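Local coordinates for protein heavy metal cation tricomponent efflux pump ZneA(CzcA-like) (Cupriavidus metallidurans, PDB 4K0J) that probably exports zinc ions across the inner membrane as a proton-driven antiporter of the RND superfamily, working with partner proteins of a tripartite efflux system, at residues 703-715 with 787-800. Residues are numbered along the deposited sequence; the frame is centred on the assembly and turned at random.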
ATOM      1  N   GLN C 703       4.345 -27.602 -26.777  1.00 52.07           N
ATOM      2  CA  GLN C 703       3.000 -28.168 -26.704  1.00 49.92           C
ATOM      3  C   GLN C 703       2.977 -29.613 -27.192  1.00 52.55           C
ATOM      4  O   GLN C 703       3.336 -29.913 -28.333  1.00 54.99           O
ATOM      5  CB  GLN C 703       1.997 -27.329 -27.496  1.00 39.70           C
ATOM      6  CG  GLN C 703       1.721 -25.963 -26.908  1.00 43.42           C
ATOM      7  CD  GLN C 703       2.833 -24.973 -27.177  1.00 48.47           C
ATOM      8  OE1 GLN C 703       3.852 -25.315 -27.776  1.00 37.06           O
ATOM      9  NE2 GLN C 703       2.641 -23.733 -26.738  1.00 60.11           N
ATOM     10  N   GLU C 704       2.561 -30.505 -26.307  1.00 45.55           N
ATOM     11  CA  GLU C 704       2.488 -31.921 -26.611  1.00 47.89           C
ATOM     12  C   GLU C 704       1.358 -32.176 -27.604  1.00 45.62           C
ATOM     13  O   GLU C 704       0.371 -31.444 -27.616  1.00 46.02           O
ATOM     14  CB  GLU C 704       2.293 -32.725 -25.319  1.00 57.90           C
ATOM     15  CG  GLU C 704       1.324 -32.107 -24.311  1.00 68.42           C
ATOM     16  CD  GLU C 704       1.921 -30.952 -23.514  1.00 74.93           C
ATOM     17  OE1 GLU C 704       1.261 -30.468 -22.566  1.00 75.67           O
ATOM     18  OE2 GLU C 704       3.044 -30.520 -23.845  1.00 73.29           O
ATOM     19  N   PRO C 705       1.511 -33.207 -28.455  1.00 45.39           N
ATOM     20  CA  PRO C 705       0.524 -33.533 -29.492  1.00 38.08           C
ATOM     21  C   PRO C 705      -0.856 -33.816 -28.921  1.00 39.19           C
ATOM     22  O   PRO C 705      -0.982 -34.075 -27.725  1.00 40.35           O
ATOM     23  CB  PRO C 705       1.087 -34.812 -30.107  1.00 32.07           C
ATOM     24  CG  PRO C 705       2.545 -34.740 -29.850  1.00 38.37           C
ATOM     25  CD  PRO C 705       2.679 -34.102 -28.514  1.00 39.40           C
ATOM     26  N   PRO C 706      -1.894 -33.750 -29.771  1.00 41.79           N
ATOM     27  CA  PRO C 706      -3.214 -34.193 -29.323  1.00 37.02           C
ATOM     28  C   PRO C 706      -3.187 -35.673 -28.940  1.00 36.40           C
ATOM     29  O   PRO C 706      -2.390 -36.443 -29.472  1.00 45.07           O
ATOM     30  CB  PRO C 706      -4.091 -33.959 -30.555  1.00 28.27           C
ATOM     31  CG  PRO C 706      -3.408 -32.898 -31.313  1.00 28.36           C
ATOM     32  CD  PRO C 706      -1.945 -33.139 -31.110  1.00 28.39           C
ATOM     33  N   LEU C 707      -4.046 -36.059 -28.012  1.00 28.70           N
ATOM     34  CA  LEU C 707      -4.064 -37.418 -27.507  1.00 28.42           C
ATOM     35  C   LEU C 707      -5.438 -38.049 -27.657  1.00 39.98           C
ATOM     36  O   LEU C 707      -6.455 -37.348 -27.710  1.00 28.42           O
ATOM     37  CB  LEU C 707      -3.665 -37.428 -26.035  1.00 40.66           C
ATOM     38  CG  LEU C 707      -2.242 -36.980 -25.754  1.00 43.48           C
ATOM     39  CD1 LEU C 707      -1.938 -37.152 -24.278  1.00 58.38           C
ATOM     40  CD2 LEU C 707      -1.293 -37.783 -26.611  1.00 48.04           C
ATOM     41  N   PRO C 708      -5.476 -39.385 -27.721  1.00 39.75           N
ATOM     42  CA  PRO C 708      -6.789 -40.018 -27.735  1.00 35.41           C
ATOM     43  C   PRO C 708      -7.454 -39.814 -26.384  1.00 32.16           C
ATOM     44  O   PRO C 708      -6.780 -39.740 -25.362  1.00 36.42           O
ATOM     45  CB  PRO C 708      -6.454 -41.491 -27.943  1.00 40.18           C
ATOM     46  CG  PRO C 708      -5.105 -41.645 -27.341  1.00 46.70           C
ATOM     47  CD  PRO C 708      -4.385 -40.374 -27.673  1.00 44.92           C
ATOM     48  N   GLN C 709      -8.771 -39.690 -26.399  1.00 28.43           N
ATOM     49  CA  GLN C 709      -9.568 -39.635 -25.192  1.00 29.17           C
ATOM     50  C   GLN C 709     -10.778 -40.494 -25.471  1.00 28.87           C
ATOM     51  O   GLN C 709     -11.405 -40.356 -26.515  1.00 28.40           O
ATOM     52  CB  GLN C 709     -10.028 -38.207 -24.925  1.00 29.83           C
ATOM     53  CG  GLN C 709      -8.913 -37.178 -24.929  1.00 37.19           C
ATOM     54  CD  GLN C 709      -9.432 -35.769 -25.115  1.00 43.25           C
ATOM     55  OE1 GLN C 709     -10.557 -35.568 -25.573  1.00 57.32           O
ATOM     56  NE2 GLN C 709      -8.613 -34.783 -24.768  1.00 36.09           N
ATOM     57  N   VAL C 710     -11.102 -41.404 -24.563  1.00 35.83           N
ATOM     58  CA  VAL C 710     -12.367 -42.101 -24.676  1.00 31.61           C
ATOM     59  C   VAL C 710     -13.449 -41.100 -24.269  1.00 35.88           C
ATOM     60  O   VAL C 710     -13.554 -40.708 -23.107  1.00 45.95           O
ATOM     61  CB  VAL C 710     -12.389 -43.405 -23.854  1.00 29.10           C
ATOM     62  CG1 VAL C 710     -11.590 -43.244 -22.573  1.00 38.87           C
ATOM     63  CG2 VAL C 710     -13.819 -43.832 -23.564  1.00 31.05           C
ATOM     64  N   ARG C 711     -14.211 -40.652 -25.259  1.00 33.44           N
ATOM     65  CA  ARG C 711     -15.145 -39.548 -25.106  1.00 29.97           C
ATOM     66  C   ARG C 711     -16.588 -40.026 -25.106  1.00 30.49           C
ATOM     67  O   ARG C 711     -17.019 -40.759 -26.002  1.00 37.24           O
ATOM     68  CB  ARG C 711     -14.934 -38.559 -26.247  1.00 29.63           C
ATOM     69  CG  ARG C 711     -16.022 -37.526 -26.411  1.00 30.05           C
ATOM     70  CD  ARG C 711     -15.639 -36.534 -27.487  1.00 36.37           C
ATOM     71  NE  ARG C 711     -16.564 -35.409 -27.557  1.00 47.79           N
ATOM     72  CZ  ARG C 711     -16.324 -34.293 -28.237  1.00 53.76           C
ATOM     73  NH1 ARG C 711     -15.180 -34.153 -28.898  1.00 49.98           N
ATOM     74  NH2 ARG C 711     -17.223 -33.315 -28.250  1.00 52.44           N
ATOM     75  N   ILE C 712     -17.339 -39.601 -24.095  1.00 32.90           N
ATOM     76  CA  ILE C 712     -18.746 -39.974 -23.981  1.00 33.12           C
ATOM     77  C   ILE C 712     -19.666 -38.788 -24.217  1.00 31.52           C
ATOM     78  O   ILE C 712     -19.871 -37.975 -23.331  1.00 32.25           O
ATOM     79  CB  ILE C 712     -19.059 -40.586 -22.606  1.00 31.76           C
ATOM     80  CG1 ILE C 712     -18.094 -41.740 -22.317  1.00 31.42           C
ATOM     81  CG2 ILE C 712     -20.507 -41.047 -22.563  1.00 32.00           C
ATOM     82  CD1 ILE C 712     -17.870 -42.006 -20.862  1.00 32.07           C
ATOM     83  N   ASP C 713     -20.206 -38.686 -25.425  1.00 35.73           N
ATOM     84  CA  ASP C 713     -21.204 -37.668 -25.703  1.00 35.71           C
ATOM     85  C   ASP C 713     -22.552 -38.263 -25.338  1.00 49.51           C
ATOM     86  O   ASP C 713     -22.690 -39.477 -25.278  1.00 61.44           O
ATOM     87  CB  ASP C 713     -21.163 -37.249 -27.172  1.00 33.25           C
ATOM     88  CG  ASP C 713     -19.833 -36.626 -27.566  1.00 45.61           C
ATOM     89  OD1 ASP C 713     -19.021 -37.298 -28.238  1.00 56.36           O
ATOM     90  OD2 ASP C 713     -19.594 -35.460 -27.197  1.00 48.99           O
ATOM     91  N   VAL C 714     -23.544 -37.425 -25.063  1.00 57.81           N
ATOM     92  CA  VAL C 714     -24.865 -37.945 -24.732  1.00 57.71           C
ATOM     93  C   VAL C 714     -25.852 -37.741 -25.871  1.00 55.96           C
ATOM     94  O   VAL C 714     -25.890 -36.672 -26.489  1.00 32.37           O
ATOM     95  CB  VAL C 714     -25.436 -37.328 -23.441  1.00 56.94           C
ATOM     96  CG1 VAL C 714     -24.704 -37.868 -22.224  1.00 43.26           C
ATOM     97  CG2 VAL C 714     -25.354 -35.813 -23.493  1.00 65.04           C
ATOM     98  N   ASP C 715     -26.637 -38.782 -26.144  1.00 60.23           N
ATOM     99  CA  ASP C 715     -27.665 -38.739 -27.175  1.00 58.01           C
ATOM    100  C   ASP C 715     -28.918 -38.117 -26.577  1.00 57.86           C
ATOM    101  O   ASP C 715     -29.548 -38.687 -25.684  1.00 45.55           O
ATOM    102  CB  ASP C 715     -27.947 -40.152 -27.703  1.00 58.81           C
ATOM    103  CG  ASP C 715     -28.846 -40.165 -28.936  1.00 53.65           C
ATOM    104  OD1 ASP C 715     -29.859 -39.428 -28.959  1.00 42.90           O
ATOM    105  OD2 ASP C 715     -28.546 -40.943 -29.876  1.00 47.25           O
ATOM    106  N   VAL C 787     -27.850 -44.621 -24.820  1.00 44.52           N
ATOM    107  CA  VAL C 787     -28.184 -43.201 -24.902  1.00 48.08           C
ATOM    108  C   VAL C 787     -26.956 -42.299 -24.998  1.00 54.51           C
ATOM    109  O   VAL C 787     -27.069 -41.077 -24.895  1.00 60.10           O
ATOM    110  CB  VAL C 787     -29.007 -42.741 -23.673  1.00 47.56           C
ATOM    111  CG1 VAL C 787     -30.461 -43.181 -23.787  1.00 45.56           C
ATOM    112  CG2 VAL C 787     -28.372 -43.245 -22.381  1.00 41.52           C
ATOM    113  N   ALA C 788     -25.784 -42.891 -25.183  1.00 50.87           N
ATOM    114  CA  ALA C 788     -24.553 -42.112 -25.171  1.00 31.25           C
ATOM    115  C   ALA C 788     -23.511 -42.687 -26.109  1.00 35.72           C
ATOM    116  O   ALA C 788     -23.239 -43.885 -26.091  1.00 44.11           O
ATOM    117  CB  ALA C 788     -24.000 -42.043 -23.772  1.00 31.96           C
ATOM    118  N   HIS C 789     -22.928 -41.826 -26.931  1.00 39.93           N
ATOM    119  CA  HIS C 789     -21.852 -42.233 -27.814  1.00 47.56           C
ATOM    120  C   HIS C 789     -20.531 -42.292 -27.058  1.00 54.29           C
ATOM    121  O   HIS C 789     -19.878 -41.265 -26.843  1.00 53.94           O
ATOM    122  CB  HIS C 789     -21.738 -41.275 -28.996  1.00 57.52           C
ATOM    123  CG  HIS C 789     -20.983 -41.842 -30.158  1.00 61.60           C
ATOM    124  ND1 HIS C 789     -20.343 -43.062 -30.105  1.00 61.62           N
ATOM    125  CD2 HIS C 789     -20.770 -41.359 -31.404  1.00 59.37           C
ATOM    126  CE1 HIS C 789     -19.767 -43.305 -31.268  1.00 62.51           C
ATOM    127  NE2 HIS C 789     -20.010 -42.287 -32.074  1.00 60.38           N
ATOM    128  N   ILE C 790     -20.165 -43.505 -26.645  1.00 57.31           N
ATOM    129  CA  ILE C 790     -18.865 -43.785 -26.045  1.00 46.36           C
ATOM    130  C   ILE C 790     -17.902 -44.175 -27.157  1.00 35.42           C
ATOM    131  O   ILE C 790     -18.015 -45.250 -27.740  1.00 39.45           O
ATOM    132  CB  ILE C 790     -18.937 -44.950 -25.030  1.00 29.17           C
ATOM    133  CG1 ILE C 790     -19.744 -44.557 -23.792  1.00 30.23           C
ATOM    134  CG2 ILE C 790     -17.546 -45.375 -24.602  1.00 29.03           C
ATOM    135  CD1 ILE C 790     -21.201 -44.935 -23.847  1.00 30.46           C
ATOM    136  N   ARG C 791     -16.955 -43.299 -27.460  1.00 27.70           N
ATOM    137  CA  ARG C 791     -16.029 -43.578 -28.539  1.00 26.72           C
ATOM    138  C   ARG C 791     -14.624 -43.168 -28.184  1.00 47.02           C
ATOM    139  O   ARG C 791     -14.326 -42.883 -27.037  1.00 27.65           O
ATOM    140  CB  ARG C 791     -16.455 -42.855 -29.810  1.00 41.65           C
ATOM    141  CG  ARG C 791     -16.627 -41.361 -29.645  1.00 50.27           C
ATOM    142  CD  ARG C 791     -16.460 -40.658 -30.982  1.00 64.48           C
ATOM    143  NE  ARG C 791     -15.049 -40.528 -31.338  1.00 73.40           N
ATOM    144  CZ  ARG C 791     -14.583 -40.497 -32.583  1.00 60.85           C
ATOM    145  NH1 ARG C 791     -15.422 -40.603 -33.608  1.00 64.47           N
ATOM    146  NH2 ARG C 791     -13.278 -40.370 -32.798  1.00 33.81           N
ATOM    147  N   LEU C 792     -13.762 -43.148 -29.192  1.00 48.55           N
ATOM    148  CA  LEU C 792     -12.375 -42.767 -29.008  1.00 32.32           C
ATOM    149  C   LEU C 792     -12.079 -41.615 -29.943  1.00 26.58           C
ATOM    150  O   LEU C 792     -12.041 -41.785 -31.157  1.00 25.04           O
ATOM    151  CB  LEU C 792     -11.461 -43.944 -29.316  1.00 30.33           C
ATOM    152  CG  LEU C 792     -10.479 -44.344 -28.220  1.00 37.33           C
ATOM    153  CD1 LEU C 792      -9.737 -43.122 -27.730  1.00 43.79           C
ATOM    154  CD2 LEU C 792     -11.201 -45.039 -27.081  1.00 42.53           C
ATOM    155  N   ALA C 793     -11.885 -40.434 -29.374  1.00 26.71           N
ATOM    156  CA  ALA C 793     -11.673 -39.240 -30.174  1.00 26.65           C
ATOM    157  C   ALA C 793     -10.439 -38.479 -29.725  1.00 43.11           C
ATOM    158  O   ALA C 793     -10.179 -38.350 -28.533  1.00 52.34           O
ATOM    159  CB  ALA C 793     -12.887 -38.352 -30.116  1.00 27.17           C
ATOM    160  N   GLU C 794      -9.688 -37.970 -30.694  1.00 41.25           N
ATOM    161  CA  GLU C 794      -8.462 -37.235 -30.423  1.00 48.17           C
ATOM    162  C   GLU C 794      -8.784 -35.804 -30.006  1.00 50.79           C
ATOM    163  O   GLU C 794      -9.567 -35.122 -30.667  1.00 68.34           O
ATOM    164  CB  GLU C 794      -7.557 -37.264 -31.659  1.00 49.02           C
ATOM    165  CG  GLU C 794      -6.383 -36.320 -31.624  1.00 56.85           C
ATOM    166  CD  GLU C 794      -5.272 -36.753 -32.566  1.00 72.66           C
ATOM    167  OE1 GLU C 794      -4.644 -35.872 -33.195  1.00 73.51           O
ATOM    168  OE2 GLU C 794      -5.023 -37.976 -32.672  1.00 75.54           O
ATOM    169  N   GLY C 795      -8.200 -35.359 -28.897  1.00 30.42           N
ATOM    170  CA  GLY C 795      -8.402 -34.004 -28.415  1.00 29.48           C
ATOM    171  C   GLY C 795      -7.082 -33.340 -28.080  1.00 29.85           C
ATOM    172  O   GLY C 795      -6.066 -34.010 -27.990  1.00 29.59           O
ATOM    173  N   GLU C 796      -7.079 -32.027 -27.893  1.00 30.48           N
ATOM    174  CA  GLU C 796      -5.832 -31.330 -27.590  1.00 30.87           C
ATOM    175  C   GLU C 796      -5.414 -31.531 -26.135  1.00 31.41           C
ATOM    176  O   GLU C 796      -6.253 -31.600 -25.247  1.00 33.32           O
ATOM    177  CB  GLU C 796      -5.938 -29.842 -27.930  1.00 31.34           C
ATOM    178  CG  GLU C 796      -4.596 -29.118 -27.937  1.00 61.48           C
ATOM    179  CD  GLU C 796      -3.666 -29.608 -29.041  1.00 54.51           C
ATOM    180  OE1 GLU C 796      -2.508 -29.971 -28.728  1.00 40.26           O
ATOM    181  OE2 GLU C 796      -4.095 -29.625 -30.217  1.00 49.40           O
ATOM    182  N   THR C 797      -4.111 -31.631 -25.900  1.00 29.55           N
ATOM    183  CA  THR C 797      -3.593 -31.894 -24.562  1.00 28.38           C
ATOM    184  C   THR C 797      -3.387 -30.599 -23.793  1.00 45.79           C
ATOM    185  O   THR C 797      -3.641 -30.534 -22.584  1.00 30.99           O
ATOM    186  CB  THR C 797      -2.247 -32.645 -24.614  1.00 27.42           C
ATOM    187  OG1 THR C 797      -2.389 -33.834 -25.392  1.00 28.29           O
ATOM    188  CG2 THR C 797      -1.802 -33.030 -23.225  1.00 26.35           C
ATOM    189  N   THR C 798      -2.934 -29.572 -24.508  1.00 52.78           N
ATOM    190  CA  THR C 798      -2.564 -28.295 -23.908  1.00 44.96           C
ATOM    191  C   THR C 798      -2.788 -27.141 -24.880  1.00 42.30           C
ATOM    192  O   THR C 798      -2.348 -27.197 -26.025  1.00 52.07           O
ATOM    193  CB  THR C 798      -1.091 -28.314 -23.472  1.00 46.54           C
ATOM    194  OG1 THR C 798      -0.990 -28.903 -22.170  1.00 52.35           O
ATOM    195  CG2 THR C 798      -0.525 -26.915 -23.420  1.00 52.14           C
ATOM    196  N   ILE C 799      -3.481 -26.102 -24.422  1.00 45.17           N
ATOM    197  CA  ILE C 799      -3.723 -24.915 -25.241  1.00 41.30           C
ATOM    198  C   ILE C 799      -3.041 -23.702 -24.624  1.00 41.80           C
ATOM    199  O   ILE C 799      -3.390 -23.290 -23.520  1.00 51.14           O
ATOM    200  CB  ILE C 799      -5.223 -24.612 -25.365  1.00 34.90           C
ATOM    201  CG1 ILE C 799      -5.972 -25.830 -25.909  1.00 34.69           C
ATOM    202  CG2 ILE C 799      -5.439 -23.398 -26.247  1.00 47.53           C
ATOM    203  CD1 ILE C 799      -7.449 -25.824 -25.592  1.00 35.55           C
ATOM    204  N   THR C 800      -2.071 -23.132 -25.330  1.00 34.51           N
ATOM    205  CA  THR C 800      -1.323 -21.998 -24.797  1.00 38.85           C
ATOM    206  C   THR C 800      -1.655 -20.695 -25.519  1.00 45.98           C
ATOM    207  O   THR C 800      -1.353 -20.535 -26.702  1.00 53.93           O
ATOM    208  CB  THR C 800       0.210 -22.236 -24.844  1.00 49.56           C
ATOM    209  OG1 THR C 800       0.665 -22.235 -26.201  1.00 58.63           O
ATOM    210  CG2 THR C 800       0.572 -23.559 -24.202  1.00 32.36           C
TER
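Strands 707-714 and 788-795 form a twisted antiparallel ribbon, laddered by paired backbone bonds at Leu707 with Gly795, Gln709 with Ala793 and Arg711 with Arg791. The Asp713-His789 pair ends less evenly: Asp713 N reaches His789 O, but the return bond is weak. Beyond it, Asp715 N donates to Val787 O, and the Asp715 carboxylate caps Ala718 N in the following helix.

Between the hydrogen-bonded pairs, most residues of one face are apolar. Ile712 and Ile790 lie side by side, CG1 to CG1 at 3.6 Å, and Ile712 CG2 meets Ala788 CB at 3.8 Å. Leu792 spreads its two methyls, CD1 to Pro708 CB (3.7 Å) and CD2 to Val710 CB (3.8 Å). Branched Val710, Ile712, Ile790 and Leu792 also pack on helix 766-771, while Val714 meets helix 726-737. On the other face, Arg711 NE bridges to Asp713 OD2 at 3.1 Å, two residues along the same strand.

Pro705 and Pro706 have no N-H to give, and beyond Leu707 side chains make the bonds across the contact. Thr797 OG1 donates to Pro705 O (2.7 Å). Glu704, bent at chi2 (-78°), brings OE1 to Thr798 OG1 at 2.8 Å; the hydroxyl approaches from above the carboxylate plane. Gln703 NE2 bonds Thr800 OG1, while its OE1 accepts from Thr809 N. Glu796 lies against the Pro706 ring and pairs with Arg680.

Backbone pairing thus gives way to side-chain bonding toward Gln703, while strand 707-714 continues as a parallel ladder into a strand of a neighbouring subunit, carrying the sheet across the interface.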